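Local coordinates for protein origin of replication complex subunit 1B (Arabidopsis thaliana, PDB 5HH7) that belongs to the origin recognition complex, which binds replication origins, and reads the histone H3 tail through its BAH-PHD cassette, at residues Phe26-Arg37 with Ile183-Val194. Sequence-based numbering, arbitrary orientation.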
loop_
_atom_site.group_PDB
_atom_site.type_symbol
_atom_site.label_atom_id
_atom_site.label_comp_id
_atom_site.label_asym_id
_atom_site.label_seq_id
_atom_site.Cartn_x
_atom_site.Cartn_y
_atom_site.Cartn_z
ATOM N N PHE A 26 -17.149 -3.891 0.076
ATOM C CA PHE A 26 -16.445 -2.738 0.622
ATOM C C PHE A 26 -17.157 -2.247 1.875
ATOM O O PHE A 26 -18.382 -2.173 1.912
ATOM C CB PHE A 26 -16.347 -1.615 -0.414
ATOM C CG PHE A 26 -15.509 -1.969 -1.611
ATOM C CD1 PHE A 26 -14.142 -1.751 -1.605
ATOM C CD2 PHE A 26 -16.089 -2.524 -2.740
ATOM C CE1 PHE A 26 -13.369 -2.077 -2.706
ATOM C CE2 PHE A 26 -15.321 -2.852 -3.842
ATOM C CZ PHE A 26 -13.961 -2.629 -3.825
ATOM N N GLU A 27 -16.378 -1.914 2.899
ATOM C CA GLU A 27 -16.926 -1.554 4.199
ATOM C C GLU A 27 -16.248 -0.292 4.718
ATOM O O GLU A 27 -15.086 -0.036 4.405
ATOM C CB GLU A 27 -16.720 -2.714 5.177
ATOM C CG GLU A 27 -17.293 -2.500 6.565
ATOM C CD GLU A 27 -17.337 -3.786 7.374
ATOM O OE1 GLU A 27 -16.817 -4.812 6.889
ATOM O OE2 GLU A 27 -17.895 -3.770 8.491
ATOM N N ILE A 28 -16.979 0.504 5.492
ATOM C CA ILE A 28 -16.397 1.668 6.150
ATOM C C ILE A 28 -15.162 1.244 6.935
ATOM O O ILE A 28 -15.207 0.286 7.707
ATOM C CB ILE A 28 -17.398 2.339 7.110
ATOM C CG1 ILE A 28 -18.587 2.908 6.333
ATOM C CG2 ILE A 28 -16.716 3.437 7.912
ATOM C CD1 ILE A 28 -19.676 3.490 7.219
ATOM N N GLY A 29 -14.055 1.945 6.716
ATOM C CA GLY A 29 -12.816 1.630 7.401
ATOM C C GLY A 29 -11.851 0.838 6.541
ATOM O O GLY A 29 -10.681 0.690 6.891
ATOM N N ASP A 30 -12.342 0.320 5.417
ATOM C CA ASP A 30 -11.480 -0.371 4.463
ATOM C C ASP A 30 -10.461 0.593 3.867
ATOM O O ASP A 30 -10.719 1.787 3.756
ATOM C CB ASP A 30 -12.296 -0.992 3.323
ATOM C CG ASP A 30 -12.984 -2.284 3.723
ATOM O OD1 ASP A 30 -12.794 -2.740 4.871
ATOM O OD2 ASP A 30 -13.705 -2.852 2.873
ATOM N N ASP A 31 -9.307 0.058 3.482
ATOM C CA ASP A 31 -8.293 0.821 2.764
ATOM C C ASP A 31 -8.246 0.335 1.316
ATOM O O ASP A 31 -8.285 -0.872 1.062
ATOM C CB ASP A 31 -6.932 0.643 3.438
ATOM C CG ASP A 31 -6.928 1.129 4.877
ATOM O OD1 ASP A 31 -7.280 2.306 5.108
ATOM O OD2 ASP A 31 -6.593 0.330 5.779
ATOM N N VAL A 32 -8.171 1.267 0.367
ATOM C CA VAL A 32 -8.208 0.921 -1.051
ATOM C C VAL A 32 -7.240 1.749 -1.892
ATOM O O VAL A 32 -6.937 2.897 -1.558
ATOM C CB VAL A 32 -9.628 1.115 -1.648
ATOM C CG1 VAL A 32 -10.589 0.036 -1.155
ATOM C CG2 VAL A 32 -10.162 2.504 -1.322
ATOM N N TYR A 33 -6.758 1.155 -2.982
ATOM C CA TYR A 33 -6.063 1.902 -4.021
ATOM C C TYR A 33 -7.108 2.613 -4.863
ATOM O O TYR A 33 -8.168 2.047 -5.153
ATOM C CB TYR A 33 -5.277 0.971 -4.943
ATOM C CG TYR A 33 -4.070 0.278 -4.350
ATOM C CD1 TYR A 33 -2.921 0.988 -4.023
ATOM C CD2 TYR A 33 -4.059 -1.099 -4.170
ATOM C CE1 TYR A 33 -1.804 0.346 -3.503
ATOM C CE2 TYR A 33 -2.952 -1.749 -3.655
ATOM C CZ TYR A 33 -1.827 -1.023 -3.327
ATOM O OH TYR A 33 -0.731 -1.677 -2.818
ATOM N N VAL A 34 -6.811 3.845 -5.267
ATOM C CA VAL A 34 -7.742 4.617 -6.085
ATOM C C VAL A 34 -7.078 5.237 -7.314
ATOM O O VAL A 34 -5.977 5.792 -7.238
ATOM C CB VAL A 34 -8.439 5.733 -5.271
ATOM C CG1 VAL A 34 -9.395 6.530 -6.155
ATOM C CG2 VAL A 34 -9.186 5.140 -4.080
ATOM N N LYS A 35 -7.759 5.123 -8.449
ATOM C CA LYS A 35 -7.368 5.819 -9.665
ATOM C C LYS A 35 -8.416 6.881 -9.963
ATOM O O LYS A 35 -9.501 6.567 -10.456
ATOM C CB LYS A 35 -7.277 4.833 -10.829
ATOM C CG LYS A 35 -7.112 5.473 -12.206
ATOM C CD LYS A 35 -5.764 6.130 -12.351
ATOM C CE LYS A 35 -5.095 5.796 -13.680
ATOM N NZ LYS A 35 -5.715 6.463 -14.866
ATOM N N ARG A 36 -8.098 8.134 -9.661
ATOM C CA ARG A 36 -9.059 9.219 -9.829
ATOM C C ARG A 36 -9.311 9.541 -11.304
ATOM O O ARG A 36 -8.456 9.301 -12.158
ATOM C CB ARG A 36 -8.598 10.469 -9.073
ATOM C CG ARG A 36 -8.433 10.257 -7.571
ATOM C CD ARG A 36 -8.150 11.564 -6.838
ATOM N NE ARG A 36 -9.278 12.492 -6.892
ATOM C CZ ARG A 36 -9.345 13.629 -6.204
ATOM N NH1 ARG A 36 -8.350 13.982 -5.400
ATOM N NH2 ARG A 36 -10.409 14.415 -6.318
ATOM N N ARG A 37 -10.495 10.079 -11.587
ATOM C CA ARG A 37 -10.903 10.407 -12.952
ATOM C C ARG A 37 -9.906 11.325 -13.646
ATOM O O ARG A 37 -9.644 11.193 -14.842
ATOM C CB ARG A 37 -12.276 11.082 -12.955
ATOM C CG ARG A 37 -13.423 10.191 -12.536
ATOM C CD ARG A 37 -13.564 9.008 -13.470
ATOM N NE ARG A 37 -14.877 8.386 -13.346
ATOM C CZ ARG A 37 -15.204 7.215 -13.882
ATOM N NH1 ARG A 37 -14.308 6.525 -14.573
ATOM N NH2 ARG A 37 -16.427 6.734 -13.717
ATOM N N ILE A 183 -15.687 10.291 -4.276
ATOM C CA ILE A 183 -15.096 9.503 -5.347
ATOM C C ILE A 183 -16.053 8.387 -5.744
ATOM O O ILE A 183 -16.593 7.695 -4.884
ATOM C CB ILE A 183 -13.765 8.871 -4.883
ATOM C CG1 ILE A 183 -12.721 9.952 -4.584
ATOM C CG2 ILE A 183 -13.237 7.894 -5.921
ATOM C CD1 ILE A 183 -12.118 10.585 -5.822
ATOM N N GLU A 184 -16.277 8.216 -7.042
ATOM C CA GLU A 184 -17.118 7.126 -7.520
ATOM C C GLU A 184 -16.453 5.790 -7.201
ATOM O O GLU A 184 -15.237 5.652 -7.336
ATOM C CB GLU A 184 -17.355 7.251 -9.024
ATOM C CG GLU A 184 -18.200 8.449 -9.419
ATOM C CD GLU A 184 -17.916 8.923 -10.831
ATOM O OE1 GLU A 184 -18.881 9.126 -11.597
ATOM O OE2 GLU A 184 -16.727 9.102 -11.170
ATOM N N MET A 185 -17.247 4.810 -6.778
ATOM C CA MET A 185 -16.713 3.492 -6.438
ATOM C C MET A 185 -16.058 2.825 -7.644
ATOM O O MET A 185 -15.207 1.949 -7.494
ATOM C CB MET A 185 -17.803 2.585 -5.857
ATOM C CG MET A 185 -18.251 2.970 -4.455
ATOM S SD MET A 185 -19.156 1.643 -3.632
ATOM C CE MET A 185 -17.827 0.500 -3.272
ATOM N N GLU A 186 -16.460 3.253 -8.836
ATOM C CA GLU A 186 -15.857 2.786 -10.077
ATOM C C GLU A 186 -14.364 3.120 -10.134
ATOM O O GLU A 186 -13.597 2.462 -10.839
ATOM C CB GLU A 186 -16.583 3.411 -11.270
ATOM C CG GLU A 186 -16.124 2.911 -12.627
ATOM C CD GLU A 186 -16.714 3.713 -13.770
ATOM O OE1 GLU A 186 -17.780 4.336 -13.575
ATOM O OE2 GLU A 186 -16.105 3.732 -14.861
ATOM N N CYS A 187 -13.956 4.139 -9.383
ATOM C CA CYS A 187 -12.560 4.573 -9.372
ATOM C C CYS A 187 -11.679 3.757 -8.430
ATOM O O CYS A 187 -10.456 3.908 -8.434
ATOM C CB CYS A 187 -12.464 6.057 -9.016
ATOM S SG CYS A 187 -13.274 7.139 -10.206
ATOM N N ILE A 188 -12.296 2.907 -7.617
ATOM C CA ILE A 188 -11.544 2.029 -6.726
ATOM C C ILE A 188 -10.895 0.912 -7.531
ATOM O O ILE A 188 -11.557 0.261 -8.335
ATOM C CB ILE A 188 -12.452 1.394 -5.657
ATOM C CG1 ILE A 188 -13.027 2.467 -4.729
ATOM C CG2 ILE A 188 -11.683 0.341 -4.859
ATOM C CD1 ILE A 188 -14.096 1.940 -3.785
ATOM N N LEU A 189 -9.601 0.696 -7.318
ATOM C CA LEU A 189 -8.894 -0.387 -7.992
ATOM C C LEU A 189 -9.087 -1.693 -7.232
ATOM O O LEU A 189 -9.736 -2.614 -7.725
ATOM C CB LEU A 189 -7.407 -0.056 -8.141
ATOM C CG LEU A 189 -7.100 1.073 -9.127
ATOM C CD1 LEU A 189 -5.621 1.437 -9.104
ATOM C CD2 LEU A 189 -7.540 0.677 -10.534
ATOM N N ARG A 190 -8.525 -1.764 -6.030
ATOM C CA ARG A 190 -8.736 -2.910 -5.147
ATOM C C ARG A 190 -8.262 -2.572 -3.741
ATOM O O ARG A 190 -7.684 -1.508 -3.516
ATOM C CB ARG A 190 -8.015 -4.157 -5.671
ATOM C CG ARG A 190 -6.556 -3.936 -6.043
ATOM C CD ARG A 190 -5.946 -5.202 -6.648
ATOM N NE ARG A 190 -4.513 -5.071 -6.901
ATOM C CZ ARG A 190 -3.576 -5.228 -5.970
ATOM N NH1 ARG A 190 -3.921 -5.516 -4.724
ATOM N NH2 ARG A 190 -2.295 -5.091 -6.284
ATOM N N HIS A 191 -8.516 -3.472 -2.798
ATOM C CA HIS A 191 -8.094 -3.262 -1.417
ATOM C C HIS A 191 -6.578 -3.273 -1.265
ATOM O O HIS A 191 -5.867 -3.968 -1.991
ATOM C CB HIS A 191 -8.680 -4.340 -0.499
ATOM C CG HIS A 191 -10.132 -4.159 -0.192
ATOM N ND1 HIS A 191 -11.131 -4.771 -0.920
ATOM C CD2 HIS A 191 -10.758 -3.446 0.776
ATOM C CE1 HIS A 191 -12.306 -4.438 -0.418
ATOM N NE2 HIS A 191 -12.108 -3.635 0.614
ATOM N N CYS A 192 -6.090 -2.487 -0.312
ATOM C CA CYS A 192 -4.755 -2.691 0.231
ATOM C C CYS A 192 -4.927 -2.893 1.732
ATOM O O CYS A 192 -6.042 -2.803 2.245
ATOM C CB CYS A 192 -3.819 -1.518 -0.086
ATOM S SG CYS A 192 -4.344 0.100 0.534
ATOM N N SER A 193 -3.843 -3.185 2.437
ATOM C CA SER A 193 -3.943 -3.409 3.873
ATOM C C SER A 193 -3.007 -2.484 4.642
ATOM O O SER A 193 -1.787 -2.626 4.580
ATOM C CB SER A 193 -3.657 -4.870 4.218
ATOM O OG SER A 193 -4.055 -5.155 5.548
ATOM N N VAL A 194 -3.588 -1.533 5.362
ATOM C CA VAL A 194 -2.802 -0.557 6.106
ATOM C C VAL A 194 -2.772 -0.921 7.587
ATOM O O VAL A 194 -3.816 -1.035 8.225
ATOM C CB VAL A 194 -3.365 0.860 5.933
ATOM C CG1 VAL A 194 -2.536 1.844 6.717
ATOM C CG2 VAL A 194 -3.385 1.239 4.458
HETATM O O HOH W 1 -8.657 -2.683 3.599
HETATM O O HOH W 2 -6.593 -2.118 5.886
#
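An antiparallel strand pair with a beta bulge, part of the curled sheet of the BAH domain, joins strand 31-34 to strand 188-194. Tyr33 N donates to Arg190 O (2.9 Å), and Leu189 N returns a bond to Tyr33 O; Lys35 N extends the ladder to Cys187 O. The register slips by one residue between the pairs Val32-His191 and Val34-Ile188. Near Asp31 and Cys192, one water links Asp31 N to Cys192 O and another joins Asp31 OD2 to Val194 N, while Asp31 OD1 forms a salt bridge with Arg135 and a hydrogen bond with Tyr155 OH.

Beside the pair, His191 NE2 donates within its ring plane to Asp30 OD2 (2.9 Å), meeting the carboxylate from above. Glu27 N reaches the same oxygen from the opposite face, within the type II beta turn Glu27 to Asp30, which Asp30 N to Glu27 O closes. The His191 ring lies nearly parallel to that of Phe26 (17°) but slid aside, with CE1 of His191 3.5 Å from CE1 of Phe26; Ile188 CD1 lies over one Phe26 face, and Met185 CE approaches Phe26 CD2.

Cys192 CB sits over a face of the Tyr33 ring, whose hydroxyl bonds Asp209. The SG of Cys192, turned between backbone N and carbonyl carbon (chi1 59°), stands above the ring centroid at 4.6 Å. At the other end, poorly ordered Arg37 forms a salt-bridge network: NE meets Glu184 OE2 (2.9 Å), NH2 makes a weak, bent hydrogen bond to Glu186 OE1, and Cys187 SG lies over the guanidinium face. This bulged pairing ties strand 31-34, far from strand 188-194 in sequence, into the SH3-like beta fold of the BAH domain.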